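PDB 4M70: Rx protein from Solanum tuberosum, which probably helps an NB-LRR resistance protein, of which this is the N-terminal coiled-coil domain, trigger plant defence including the hypersensitive response. Local coordinates for residues A6-T11 with V65-E70; Q29-K34 with V99-L104; K36-I41 with C106-V111; T56-E61 with K112-T117; R78-A83 with R91-I96. All coordinates share one frame; numbering follows the deposited sequence.

All five contacts pack helices of one four-helix bundle. Contacts 1, 3 and 5 are largely buried, contact 2 is partly buried and contact 4 lies at the surface. Contacts 2 and 3 follow one another along the same parallel pair, helices 29-42 and 86-119. Contacts 4 and 5 hold the antiparallel pair 56-81 and 86-119 near its two ends, about 32 Å apart between centres. Contact 1 pairs helix 4-24 with helix 56-81. Alanines carry the close approaches in contacts 1 and 5, while contact 3 uses branched aliphatic groups and one carboxylate. Aromatic rings enter contacts 1, 2 and 4. Charged or amide groups lie beside apolar ones in contacts 2, 3 and 4.

Contact 1 of 5, residues A6-T11 with V65-E70; sequences AYAAVT and VAYTTE
Ala9 packs on Ala66 and Tyr67 in a buried, mainly apolar contact between helices 4-24 and 56-81 of the four-helix bundle. The two segments run nearly parallel, 17° apart. Their axes come within 8.9 Å. This is close for two helices, and small residues explain it. The CA atoms of Ala9 and Ala66 are 5.9 Å apart, and their methyl groups meet directly, Ala9 CB to Ala66 CB at 3.9 Å.

Val10 lies on the inner side of the same turn. It reaches Leu35 and Arg39 of helix 29-42 and Ile62 of helix 56-81. Thr69, one turn after Ala66, faces Leu100 and Ala103 of helix 86-119. The buried hydroxyl Thr69 OG1 donates to Val65 O at 2.7 Å. That carbonyl also accepts the helical N-H of Thr69, from the opposite face of its plane. The contact thus adjoins both other helices of the bundle.

Tyr67 closes the outer side. Its CG stands anti to its own carbonyl carbon (chi1 -73°), and the ring reaches across to helix 4-24. The methyl group of Ala9 sits over one ring face in a CH-pi contact, with Ala9 CB 3.9 Å from the Tyr67 centroid and 28° off the normal. The phenol end goes on over the backbone, where Tyr67 OH lies 3.5 Å from Ala9 CA.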
# COMPACT_ATOMS: atom_id res chain seq x y z
N ALA A 6 -0.62 11.91 9.28
CA ALA A 6 -0.37 11.29 8.00
C ALA A 6 1.12 11.03 7.82
O ALA A 6 1.51 9.95 7.36
CB ALA A 6 -0.90 12.16 6.87
N TYR A 7 1.95 12.01 8.16
CA TYR A 7 3.40 11.85 8.06
C TYR A 7 3.85 10.66 8.90
O TYR A 7 4.61 9.81 8.43
CB TYR A 7 4.11 13.14 8.51
CG TYR A 7 5.61 13.13 8.29
CD1 TYR A 7 6.48 12.56 9.23
CD2 TYR A 7 6.17 13.69 7.16
CE1 TYR A 7 7.85 12.55 9.03
CE2 TYR A 7 7.54 13.69 6.94
CZ TYR A 7 8.37 13.12 7.88
OH TYR A 7 9.73 13.11 7.68
N ALA A 8 3.37 10.60 10.14
CA ALA A 8 3.76 9.52 11.04
C ALA A 8 3.30 8.15 10.53
O ALA A 8 4.07 7.18 10.56
CB ALA A 8 3.21 9.78 12.44
N ALA A 9 2.07 8.09 10.06
CA ALA A 9 1.52 6.83 9.56
C ALA A 9 2.25 6.33 8.31
O ALA A 9 2.58 5.14 8.22
CB ALA A 9 0.03 6.99 9.28
N VAL A 10 2.49 7.22 7.36
CA VAL A 10 3.22 6.87 6.14
C VAL A 10 4.65 6.45 6.46
O VAL A 10 5.17 5.49 5.88
CB VAL A 10 3.21 8.04 5.11
CG1 VAL A 10 4.17 7.75 3.95
CG2 VAL A 10 1.81 8.27 4.58
N THR A 11 5.27 7.13 7.43
CA THR A 11 6.61 6.76 7.88
C THR A 11 6.63 5.35 8.44
O THR A 11 7.53 4.53 8.14
CB THR A 11 7.12 7.74 8.96
OG1 THR A 11 7.17 9.07 8.44
CG2 THR A 11 8.51 7.33 9.45
N VAL A 65 -5.93 4.10 6.46
CA VAL A 65 -5.48 3.28 5.33
C VAL A 65 -4.06 2.75 5.54
O VAL A 65 -3.79 1.56 5.34
CB VAL A 65 -5.56 4.05 3.98
CG1 VAL A 65 -4.75 3.34 2.90
CG2 VAL A 65 -7.01 4.22 3.55
N ALA A 66 -3.16 3.63 5.96
CA ALA A 66 -1.76 3.26 6.17
C ALA A 66 -1.60 2.21 7.28
O ALA A 66 -0.88 1.22 7.12
CB ALA A 66 -0.93 4.49 6.48
N TYR A 67 -2.27 2.43 8.40
CA TYR A 67 -2.16 1.51 9.52
C TYR A 67 -2.75 0.12 9.16
O TYR A 67 -2.15 -0.92 9.47
CB TYR A 67 -2.79 2.13 10.77
CG TYR A 67 -1.92 3.23 11.35
CD1 TYR A 67 -0.54 3.21 11.18
CD2 TYR A 67 -2.48 4.32 12.01
CE1 TYR A 67 0.26 4.22 11.69
CE2 TYR A 67 -1.68 5.33 12.52
CZ TYR A 67 -0.31 5.28 12.35
OH TYR A 67 0.49 6.28 12.86
N THR A 68 -3.89 0.13 8.49
CA THR A 68 -4.53 -1.11 8.02
C THR A 68 -3.58 -1.89 7.10
O THR A 68 -3.38 -3.12 7.25
CB THR A 68 -5.84 -0.81 7.26
OG1 THR A 68 -6.72 -0.06 8.11
CG2 THR A 68 -6.53 -2.09 6.83
N THR A 69 -3.00 -1.17 6.15
CA THR A 69 -2.06 -1.76 5.21
C THR A 69 -0.88 -2.36 5.97
O THR A 69 -0.38 -3.43 5.62
CB THR A 69 -1.54 -0.71 4.22
OG1 THR A 69 -2.64 -0.08 3.55
CG2 THR A 69 -0.61 -1.36 3.20
N GLU A 70 -0.45 -1.66 7.01
CA GLU A 70 0.63 -2.13 7.86
C GLU A 70 0.30 -3.49 8.44
O GLU A 70 1.12 -4.42 8.38
CB GLU A 70 0.86 -1.17 9.02
CG GLU A 70 2.10 -0.34 8.92
CD GLU A 70 2.40 0.34 10.22
OE1 GLU A 70 1.50 0.37 11.09
OE2 GLU A 70 3.53 0.83 10.37

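Contact 2 of 5, residues Q29-K34 with V99-L104; sequences QPFYEK and VLEQAL
Phe31 and Leu100 mark the nearest backbone approach, with CA atoms 7.0 Å apart. The two helical segments run nearly parallel, at an angle of 17°. Their axes are 10.7 Å apart, and large side chains fill the space between.

Phe31 carries most of the contact. One face of its ring rests on Leu100, with Leu100 CB 3.7 Å from the Phe31 centroid and 9° off the normal. This is a CH-pi contact almost at the ring centre. Leu104 meets the ring differently. At the edge, in the ring plane, Leu104 CD1 lies 3.4 Å from Phe31 CD2. Glu101 also comes to the edge, with Glu101 OE1 3.5 Å from Phe31 CE2. A bend at chi2 (64°) folds its carboxylate back toward the ring.

Lys34 passes over Leu104 with its aliphatic part, and the fit is tight: Lys34 CD is 3.5 Å from Leu104 CD1. Its amine points on toward Glu101. Lys34 NZ and Glu101 OE1 are 4.0 Å apart, too far for a salt bridge, though the opposite charges probably attract. Ile17 of helix 4-24 touches both Phe31 and Leu100.

Apolar groups inside and charged groups at the margin are characteristic of an amphipathic helix pair in a four-helix bundle.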
# COMPACT_ATOMS: atom_id res chain seq x y z
N GLN A 29 10.79 -2.01 -2.84
CA GLN A 29 11.41 -0.69 -2.86
C GLN A 29 10.67 0.37 -3.71
O GLN A 29 10.66 1.54 -3.34
CB GLN A 29 12.90 -0.77 -3.24
CG GLN A 29 13.68 0.53 -2.99
CD GLN A 29 13.77 0.91 -1.52
OE1 GLN A 29 13.61 0.07 -0.63
NE2 GLN A 29 14.03 2.19 -1.26
N PRO A 30 10.08 -0.03 -4.86
CA PRO A 30 9.29 0.99 -5.57
C PRO A 30 8.14 1.55 -4.74
O PRO A 30 7.88 2.76 -4.79
CB PRO A 30 8.74 0.21 -6.78
CG PRO A 30 8.93 -1.24 -6.45
CD PRO A 30 10.18 -1.27 -5.64
N PHE A 31 7.47 0.68 -3.98
CA PHE A 31 6.41 1.13 -3.08
C PHE A 31 6.97 2.10 -2.05
O PHE A 31 6.38 3.14 -1.78
CB PHE A 31 5.76 -0.05 -2.35
CG PHE A 31 5.04 -1.01 -3.25
CD1 PHE A 31 5.52 -2.30 -3.44
CD2 PHE A 31 3.87 -0.64 -3.89
CE1 PHE A 31 4.85 -3.19 -4.26
CE2 PHE A 31 3.19 -1.52 -4.71
CZ PHE A 31 3.68 -2.80 -4.89
N TYR A 32 8.11 1.73 -1.49
CA TYR A 32 8.80 2.55 -0.49
C TYR A 32 9.09 3.94 -1.06
O TYR A 32 8.82 4.95 -0.41
CB TYR A 32 10.08 1.84 -0.06
CG TYR A 32 10.83 2.49 1.07
CD1 TYR A 32 11.86 3.40 0.83
CD2 TYR A 32 10.53 2.19 2.39
CE1 TYR A 32 12.55 3.99 1.87
CE2 TYR A 32 11.22 2.77 3.44
CZ TYR A 32 12.22 3.67 3.17
OH TYR A 32 12.91 4.26 4.21
N GLU A 33 9.65 4.00 -2.26
CA GLU A 33 10.01 5.26 -2.90
C GLU A 33 8.79 6.12 -3.22
O GLU A 33 8.80 7.34 -3.02
CB GLU A 33 10.81 5.02 -4.18
CG GLU A 33 12.20 4.42 -3.96
CD GLU A 33 13.14 5.39 -3.27
OE1 GLU A 33 12.91 6.62 -3.36
OE2 GLU A 33 14.13 4.94 -2.65
N LYS A 34 7.73 5.48 -3.71
CA LYS A 34 6.50 6.20 -4.00
C LYS A 34 5.89 6.78 -2.72
O LYS A 34 5.41 7.92 -2.70
CB LYS A 34 5.50 5.28 -4.69
CG LYS A 34 4.25 5.96 -5.20
CD LYS A 34 3.31 4.95 -5.86
CE LYS A 34 3.96 4.25 -7.06
NZ LYS A 34 3.04 3.25 -7.69
N VAL A 99 -1.92 -5.65 -1.81
CA VAL A 99 -2.32 -4.72 -0.77
C VAL A 99 -1.53 -3.42 -0.86
O VAL A 99 -2.10 -2.33 -0.71
CB VAL A 99 -2.25 -5.34 0.65
CG1 VAL A 99 -0.82 -5.60 1.08
CG2 VAL A 99 -2.94 -4.44 1.66
N LEU A 100 -0.24 -3.52 -1.17
CA LEU A 100 0.57 -2.31 -1.27
C LEU A 100 0.18 -1.42 -2.44
O LEU A 100 0.16 -0.19 -2.31
CB LEU A 100 2.06 -2.64 -1.31
CG LEU A 100 2.64 -3.02 0.05
CD1 LEU A 100 4.11 -3.41 -0.06
CD2 LEU A 100 2.45 -1.85 1.00
N GLU A 101 -0.16 -2.02 -3.58
CA GLU A 101 -0.66 -1.24 -4.71
C GLU A 101 -2.02 -0.60 -4.41
O GLU A 101 -2.25 0.57 -4.77
CB GLU A 101 -0.67 -2.08 -5.99
CG GLU A 101 -1.05 -1.27 -7.23
CD GLU A 101 -0.07 -0.18 -7.61
OE1 GLU A 101 1.09 -0.21 -7.15
OE2 GLU A 101 -0.50 0.73 -8.34
N GLN A 102 -2.94 -1.35 -3.80
CA GLN A 102 -4.24 -0.77 -3.42
C GLN A 102 -4.06 0.44 -2.50
O GLN A 102 -4.65 1.51 -2.69
CB GLN A 102 -5.13 -1.81 -2.74
CG GLN A 102 -5.59 -2.96 -3.62
CD GLN A 102 -6.92 -2.69 -4.30
OE1 GLN A 102 -6.96 -2.20 -5.43
NE2 GLN A 102 -8.01 -3.01 -3.61
N ALA A 103 -3.20 0.24 -1.50
CA ALA A 103 -2.90 1.26 -0.51
C ALA A 103 -2.30 2.49 -1.17
O ALA A 103 -2.70 3.62 -0.88
CB ALA A 103 -1.95 0.71 0.54
N LEU A 104 -1.33 2.27 -2.05
CA LEU A 104 -0.69 3.38 -2.74
C LEU A 104 -1.64 4.14 -3.66
O LEU A 104 -1.51 5.35 -3.81
CB LEU A 104 0.55 2.91 -3.51
CG LEU A 104 1.72 2.58 -2.59
CD1 LEU A 104 3.04 2.59 -3.32
CD2 LEU A 104 1.75 3.56 -1.43

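Contact 3 of 5, residues K36-I41 with C106-V111; sequences KSLRAI and CIDSTV
Leu38 and Ile41 of helix 29-42 pack on Ile107, Asp108 and Val111 of helix 86-119, further along the parallel pair of the four-helix bundle. The segment axes here are 10.6 Å apart and 19° from parallel.

Ile107 comes first. The branch atom Ile107 CG2 meets Leu38 CD1 at 4.1 Å. Ile107 also touches Leu35 of the same partner helix.

Asp108 stands nearest to Leu38 in the backbone, with CA atoms 7.0 Å apart. CG of Asp108 is anti to its backbone N (chi1 178°), which brings the carboxylate across the end of the leucine. The two side chains cross at about a right angle, with Asp108 OD1 3.7 Å from Leu38 CD2. This is plain packing. The other oxygen, OD2, forms a salt bridge with Lys112 on the same helix.

Thr110 is turned to helix 56-81, where it touches Leu58, Glu61 and Ile62. Thr110 OG1 donates to Cys106 O at 2.9 Å from above the carbonyl plane. This partner lies in the same helix.

Val111 ends the walk. It also touches Leu42 and Ile62, and so lies between two helices. Its CG1 is near Leu38 CD2 and meets Ile41 more closely, with Val111 CG1 3.7 Å from Ile41 CG2.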
# COMPACT_ATOMS: atom_id res chain seq x y z
N LYS A 36 7.57 7.50 0.13
CA LYS A 36 8.47 8.55 0.59
C LYS A 36 8.19 9.84 -0.16
O LYS A 36 8.13 10.91 0.43
CB LYS A 36 9.92 8.11 0.39
CG LYS A 36 10.96 9.01 1.04
CD LYS A 36 12.34 8.38 0.97
CE LYS A 36 13.40 9.27 1.57
NZ LYS A 36 14.73 8.59 1.61
N SER A 37 8.05 9.72 -1.48
CA SER A 37 7.76 10.88 -2.32
C SER A 37 6.43 11.54 -1.97
O SER A 37 6.34 12.78 -1.85
CB SER A 37 7.78 10.46 -3.79
OG SER A 37 7.54 11.57 -4.63
N LEU A 38 5.40 10.72 -1.75
CA LEU A 38 4.09 11.26 -1.39
C LEU A 38 4.15 11.94 -0.02
O LEU A 38 3.51 12.98 0.21
CB LEU A 38 3.04 10.14 -1.39
CG LEU A 38 2.65 9.59 -2.77
CD1 LEU A 38 1.90 8.27 -2.65
CD2 LEU A 38 1.82 10.61 -3.54
N ARG A 39 4.95 11.36 0.88
CA ARG A 39 5.09 11.91 2.22
C ARG A 39 5.78 13.26 2.11
O ARG A 39 5.42 14.23 2.79
CB ARG A 39 5.93 10.98 3.10
CG ARG A 39 6.03 11.42 4.55
CD ARG A 39 7.06 10.62 5.35
NE ARG A 39 8.42 10.83 4.83
CZ ARG A 39 9.52 10.29 5.35
NH1 ARG A 39 9.44 9.51 6.42
NH2 ARG A 39 10.70 10.55 4.81
N ALA A 40 6.78 13.32 1.23
CA ALA A 40 7.51 14.55 0.95
C ALA A 40 6.55 15.63 0.47
O ALA A 40 6.69 16.80 0.82
CB ALA A 40 8.61 14.31 -0.06
N ILE A 41 5.57 15.21 -0.32
CA ILE A 41 4.55 16.14 -0.78
C ILE A 41 3.72 16.66 0.38
O ILE A 41 3.45 17.86 0.46
CB ILE A 41 3.65 15.50 -1.85
CG1 ILE A 41 4.41 15.43 -3.17
CG2 ILE A 41 2.39 16.31 -2.04
CD1 ILE A 41 3.62 14.76 -4.25
N CYS A 106 -4.88 4.48 -3.07
CA CYS A 106 -5.68 5.28 -2.14
C CYS A 106 -4.94 6.51 -1.61
O CYS A 106 -5.47 7.62 -1.64
CB CYS A 106 -6.17 4.42 -0.98
SG CYS A 106 -7.47 3.26 -1.43
N ILE A 107 -3.71 6.31 -1.14
CA ILE A 107 -2.91 7.40 -0.60
C ILE A 107 -2.56 8.44 -1.66
O ILE A 107 -2.58 9.64 -1.39
CB ILE A 107 -1.63 6.88 0.10
CG1 ILE A 107 -2.01 6.04 1.33
CG2 ILE A 107 -0.74 8.02 0.54
CD1 ILE A 107 -0.82 5.45 2.06
N ASP A 108 -2.25 7.99 -2.88
CA ASP A 108 -1.98 8.91 -3.97
C ASP A 108 -3.19 9.79 -4.25
O ASP A 108 -3.09 11.03 -4.33
CB ASP A 108 -1.55 8.16 -5.24
CG ASP A 108 -1.31 9.08 -6.42
OD1 ASP A 108 -0.27 9.77 -6.44
OD2 ASP A 108 -2.16 9.11 -7.33
N SER A 109 -4.36 9.15 -4.36
CA SER A 109 -5.61 9.87 -4.59
C SER A 109 -5.88 10.90 -3.49
O SER A 109 -6.19 12.07 -3.77
CB SER A 109 -6.77 8.88 -4.70
OG SER A 109 -8.01 9.54 -4.71
N THR A 110 -5.73 10.46 -2.24
CA THR A 110 -6.00 11.33 -1.10
C THR A 110 -5.03 12.51 -1.04
O THR A 110 -5.42 13.61 -0.69
CB THR A 110 -5.96 10.55 0.23
OG1 THR A 110 -6.84 9.42 0.15
CG2 THR A 110 -6.40 11.45 1.38
N VAL A 111 -3.77 12.26 -1.38
CA VAL A 111 -2.76 13.33 -1.35
C VAL A 111 -2.99 14.35 -2.46
O VAL A 111 -2.79 15.55 -2.26
CB VAL A 111 -1.33 12.75 -1.42
CG1 VAL A 111 -0.31 13.84 -1.72
CG2 VAL A 111 -0.97 12.06 -0.11

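Contact 4 of 5, residues T56-E61 with K112-T117; sequences TILEVE and KQWMAT
Leu58 makes most of the van der Waals contact, against Trp114, the Gln113 amide and Thr117. At the benzo edge of the indole, Leu58 CB lies 3.5 Å from Trp114 CE3. The branch atom Leu58 CD1 reaches the backbone, 3.6 Å from Trp114 CA. The methyl Leu58 CD2 lies over the face of the Gln113 amide, 3.5 Å from Gln113 CD.

The indole also meets the next residue at its edge. Glu59 N lies in the ring plane, 3.5 Å from Trp114 CZ3, and the CB of Glu59 is close by. With CG anti to the backbone N (chi1 -175°), the indole reaches toward helix 56-81 and presents its benzo edge. Segments 56-61 and 112-117, on helices 56-81 and 86-119 of the four-helix bundle, run antiparallel at 168°, their axes 10.3 Å apart. Leu55, just before helix 56-81, touches Trp114 and Thr117.

Two polar groups have partners that do not cross between the segments. Thr117 OG1 donates to Gln113 O at 2.8 Å, and Thr117 N reaches the same oxygen from the opposite face of the carbonyl. The carboxylate of Glu59 stands nearly upright to the indole plane, 86° from it. Its OE1 accepts from Ala6 N near the start of helix 4-24, where a negative charge would probably be favourable.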
# COMPACT_ATOMS: atom_id res chain seq x y z
N THR A 56 -8.66 17.50 7.56
CA THR A 56 -8.52 16.60 8.70
C THR A 56 -9.15 15.26 8.34
O THR A 56 -8.65 14.20 8.71
CB THR A 56 -9.13 17.19 9.99
OG1 THR A 56 -8.33 18.29 10.44
CG2 THR A 56 -9.18 16.15 11.10
N ILE A 57 -10.24 15.32 7.58
CA ILE A 57 -10.91 14.12 7.10
C ILE A 57 -9.97 13.32 6.21
O ILE A 57 -9.84 12.10 6.37
CB ILE A 57 -12.20 14.48 6.33
CG1 ILE A 57 -13.20 15.16 7.27
CG2 ILE A 57 -12.83 13.24 5.72
CD1 ILE A 57 -14.42 15.73 6.58
N LEU A 58 -9.28 14.00 5.30
CA LEU A 58 -8.29 13.34 4.44
C LEU A 58 -7.18 12.71 5.27
O LEU A 58 -6.71 11.62 4.96
CB LEU A 58 -7.69 14.33 3.44
CG LEU A 58 -8.64 15.00 2.44
CD1 LEU A 58 -7.89 16.02 1.61
CD2 LEU A 58 -9.27 13.96 1.54
N GLU A 59 -6.76 13.41 6.32
CA GLU A 59 -5.70 12.90 7.19
C GLU A 59 -6.16 11.63 7.89
O GLU A 59 -5.38 10.68 8.05
CB GLU A 59 -5.24 13.97 8.18
CG GLU A 59 -4.05 13.54 9.01
CD GLU A 59 -3.32 14.71 9.63
OE1 GLU A 59 -2.13 14.56 9.99
OE2 GLU A 59 -3.93 15.80 9.73
N VAL A 60 -7.42 11.61 8.32
CA VAL A 60 -8.01 10.41 8.90
C VAL A 60 -7.96 9.27 7.89
O VAL A 60 -7.55 8.15 8.22
CB VAL A 60 -9.48 10.65 9.34
CG1 VAL A 60 -10.17 9.34 9.70
CG2 VAL A 60 -9.54 11.63 10.50
N GLU A 61 -8.34 9.58 6.65
CA GLU A 61 -8.32 8.59 5.57
C GLU A 61 -6.92 7.97 5.37
O GLU A 61 -6.77 6.74 5.35
CB GLU A 61 -8.81 9.24 4.26
CG GLU A 61 -10.21 9.86 4.36
CD GLU A 61 -10.61 10.64 3.12
OE1 GLU A 61 -9.77 10.79 2.20
OE2 GLU A 61 -11.76 11.14 3.09
N LYS A 112 -3.44 13.88 -3.62
CA LYS A 112 -3.79 14.81 -4.70
C LYS A 112 -4.99 15.68 -4.33
O LYS A 112 -4.99 16.91 -4.54
CB LYS A 112 -4.04 14.05 -6.01
CG LYS A 112 -2.75 13.55 -6.66
CD LYS A 112 -3.03 12.61 -7.82
CE LYS A 112 -1.73 12.11 -8.43
NZ LYS A 112 -1.96 11.02 -9.42
N GLN A 113 -6.00 15.05 -3.74
CA GLN A 113 -7.15 15.79 -3.22
C GLN A 113 -6.70 16.79 -2.15
O GLN A 113 -7.22 17.90 -2.04
CB GLN A 113 -8.22 14.84 -2.67
CG GLN A 113 -9.47 15.55 -2.17
CD GLN A 113 -10.54 14.59 -1.69
OE1 GLN A 113 -10.38 13.37 -1.78
NE2 GLN A 113 -11.64 15.13 -1.19
N TRP A 114 -5.72 16.37 -1.35
CA TRP A 114 -5.13 17.18 -0.30
C TRP A 114 -4.53 18.44 -0.92
O TRP A 114 -4.65 19.53 -0.37
CB TRP A 114 -4.06 16.37 0.44
CG TRP A 114 -3.44 17.06 1.62
CD1 TRP A 114 -2.53 18.07 1.61
CD2 TRP A 114 -3.68 16.75 3.00
NE1 TRP A 114 -2.19 18.42 2.89
CE2 TRP A 114 -2.89 17.62 3.77
CE3 TRP A 114 -4.49 15.82 3.67
CZ2 TRP A 114 -2.88 17.60 5.17
CZ3 TRP A 114 -4.49 15.80 5.05
CH2 TRP A 114 -3.69 16.69 5.79
N MET A 115 -3.85 18.27 -2.05
CA MET A 115 -3.27 19.41 -2.77
C MET A 115 -4.35 20.36 -3.29
O MET A 115 -4.24 21.59 -3.18
CB MET A 115 -2.39 18.93 -3.92
CG MET A 115 -1.12 19.72 -4.08
SD MET A 115 0.30 18.75 -3.53
CE MET A 115 0.14 17.32 -4.60
N ALA A 116 -5.40 19.77 -3.86
CA ALA A 116 -6.51 20.56 -4.40
C ALA A 116 -7.17 21.40 -3.31
O ALA A 116 -7.53 22.55 -3.54
CB ALA A 116 -7.53 19.65 -5.08
N THR A 117 -7.30 20.80 -2.13
CA THR A 117 -7.89 21.48 -0.98
C THR A 117 -6.90 22.53 -0.47
O THR A 117 -7.30 23.59 0.03
CB THR A 117 -8.26 20.50 0.14
OG1 THR A 117 -9.00 19.39 -0.41
CG2 THR A 117 -9.10 21.19 1.21

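Contact 5 of 5, residues R78-A83 with R91-I96; sequences RNVFLA and RAMWEI
A helical hairpin brings Val80 against Ala92, close to the short loop that joins helix 56-81 to helix 86-119. The CA atoms of these two residues are only 5.7 Å apart. The small side chain of Ala92 permits this.

One methyl group of Val80 does most of the touching. CG2 stands anti to its own carbonyl carbon, while CG1 takes the position anti to the backbone N (chi1 163°). This sends CG2 across to the second helix. Val80 CG2 meets Ala92 CB at 3.6 Å. Val80 CG2 is also 4.1 Å from Met93 N and 4.2 Å from Met93 CG. Ile96, one turn further on, comes near with its tip: Val80 CG2 to Ile96 CD1 is 4.4 Å.

Asn79 adds a lighter contact at the margin, with Asn79 CB 4.0 Å from Ala92 CB. Its amide turns elsewhere, and ND2 is hydrogen-bonded to Glu76 OE1 one turn back.

Val80 touches Thr24 and Ile96 touches Ser20 of helix 4-24, while Cys26 and Leu28 of the following loop touch Met93 and Ile96. A valine methyl set on an alanine, with larger apolar side chains beside it, closes the turn end of this antiparallel hairpin in the four-helix bundle.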
# COMPACT_ATOMS: atom_id res chain seq x y z
N ARG A 78 4.37 -12.63 7.71
CA ARG A 78 4.38 -13.78 8.61
C ARG A 78 3.99 -15.05 7.85
O ARG A 78 4.57 -16.12 8.08
CB ARG A 78 3.45 -13.57 9.81
CG ARG A 78 4.00 -12.63 10.88
CD ARG A 78 3.20 -12.73 12.18
NE ARG A 78 1.83 -12.23 12.04
CZ ARG A 78 1.49 -10.95 12.20
NH1 ARG A 78 2.41 -10.04 12.50
NH2 ARG A 78 0.22 -10.58 12.06
N ASN A 79 3.02 -14.93 6.94
CA ASN A 79 2.64 -16.08 6.12
C ASN A 79 3.76 -16.54 5.19
O ASN A 79 3.88 -17.74 4.91
CB ASN A 79 1.35 -15.78 5.33
CG ASN A 79 0.12 -15.72 6.23
OD1 ASN A 79 0.14 -16.21 7.36
ND2 ASN A 79 -0.94 -15.11 5.73
N VAL A 80 4.60 -15.61 4.73
CA VAL A 80 5.79 -15.94 3.94
C VAL A 80 6.78 -16.72 4.80
O VAL A 80 7.37 -17.70 4.35
CB VAL A 80 6.48 -14.68 3.35
CG1 VAL A 80 7.92 -15.00 2.92
CG2 VAL A 80 5.70 -14.12 2.17
N PHE A 81 6.97 -16.27 6.04
CA PHE A 81 7.88 -16.97 6.95
C PHE A 81 7.43 -18.40 7.19
O PHE A 81 8.25 -19.32 7.27
CB PHE A 81 7.99 -16.22 8.28
CG PHE A 81 8.91 -16.88 9.28
CD1 PHE A 81 8.39 -17.74 10.25
CD2 PHE A 81 10.27 -16.64 9.27
CE1 PHE A 81 9.22 -18.35 11.18
CE2 PHE A 81 11.11 -17.26 10.19
CZ PHE A 81 10.58 -18.11 11.15
N LEU A 82 6.12 -18.59 7.29
CA LEU A 82 5.55 -19.89 7.61
C LEU A 82 5.37 -20.76 6.37
O LEU A 82 4.93 -21.90 6.48
CB LEU A 82 4.21 -19.71 8.32
CG LEU A 82 4.28 -19.06 9.71
CD1 LEU A 82 2.88 -18.76 10.24
CD2 LEU A 82 5.04 -19.95 10.69
N ALA A 83 5.71 -20.21 5.20
CA ALA A 83 5.48 -20.92 3.95
C ALA A 83 6.17 -22.28 3.91
O ALA A 83 7.39 -22.39 4.09
CB ALA A 83 5.95 -20.07 2.77
N ARG A 91 1.39 -17.11 -2.97
CA ARG A 91 0.13 -16.50 -2.58
C ARG A 91 0.36 -15.37 -1.58
O ARG A 91 -0.22 -14.28 -1.71
CB ARG A 91 -0.84 -17.55 -2.04
CG ARG A 91 -2.16 -17.00 -1.52
CD ARG A 91 -3.02 -18.13 -0.99
NE ARG A 91 -3.37 -19.07 -2.05
CZ ARG A 91 -4.14 -20.15 -1.90
NH1 ARG A 91 -4.65 -20.43 -0.71
NH2 ARG A 91 -4.39 -20.94 -2.93
N ALA A 92 1.22 -15.61 -0.59
CA ALA A 92 1.53 -14.57 0.39
C ALA A 92 2.24 -13.35 -0.22
O ALA A 92 1.88 -12.19 0.08
CB ALA A 92 2.35 -15.15 1.54
N MET A 93 3.23 -13.59 -1.08
CA MET A 93 3.93 -12.49 -1.76
C MET A 93 2.94 -11.67 -2.57
O MET A 93 2.93 -10.43 -2.49
CB MET A 93 5.04 -13.02 -2.67
CG MET A 93 6.27 -13.55 -1.97
SD MET A 93 7.48 -14.18 -3.16
CE MET A 93 7.94 -12.68 -4.03
N TRP A 94 2.10 -12.37 -3.32
CA TRP A 94 1.09 -11.75 -4.16
C TRP A 94 0.18 -10.88 -3.32
O TRP A 94 -0.19 -9.77 -3.72
CB TRP A 94 0.25 -12.83 -4.86
CG TRP A 94 -0.73 -12.31 -5.88
CD1 TRP A 94 -0.57 -12.27 -7.23
CD2 TRP A 94 -2.02 -11.73 -5.61
NE1 TRP A 94 -1.68 -11.73 -7.83
CE2 TRP A 94 -2.58 -11.39 -6.85
CE3 TRP A 94 -2.75 -11.49 -4.44
CZ2 TRP A 94 -3.85 -10.80 -6.96
CZ3 TRP A 94 -4.00 -10.90 -4.55
CH2 TRP A 94 -4.54 -10.57 -5.80
N GLU A 95 -0.17 -11.39 -2.14
CA GLU A 95 -1.04 -10.65 -1.25
C GLU A 95 -0.37 -9.34 -0.81
O GLU A 95 -1.02 -8.28 -0.75
CB GLU A 95 -1.44 -11.50 -0.05
CG GLU A 95 -2.61 -10.93 0.70
CD GLU A 95 -3.88 -10.96 -0.13
OE1 GLU A 95 -4.02 -11.89 -0.96
OE2 GLU A 95 -4.73 -10.06 0.04
N ILE A 96 0.92 -9.42 -0.49
CA ILE A 96 1.68 -8.21 -0.15
C ILE A 96 1.69 -7.17 -1.27
O ILE A 96 1.42 -5.98 -1.04
CB ILE A 96 3.14 -8.54 0.24
CG1 ILE A 96 3.18 -9.36 1.54
CG2 ILE A 96 3.96 -7.27 0.45
CD1 ILE A 96 4.56 -9.85 1.90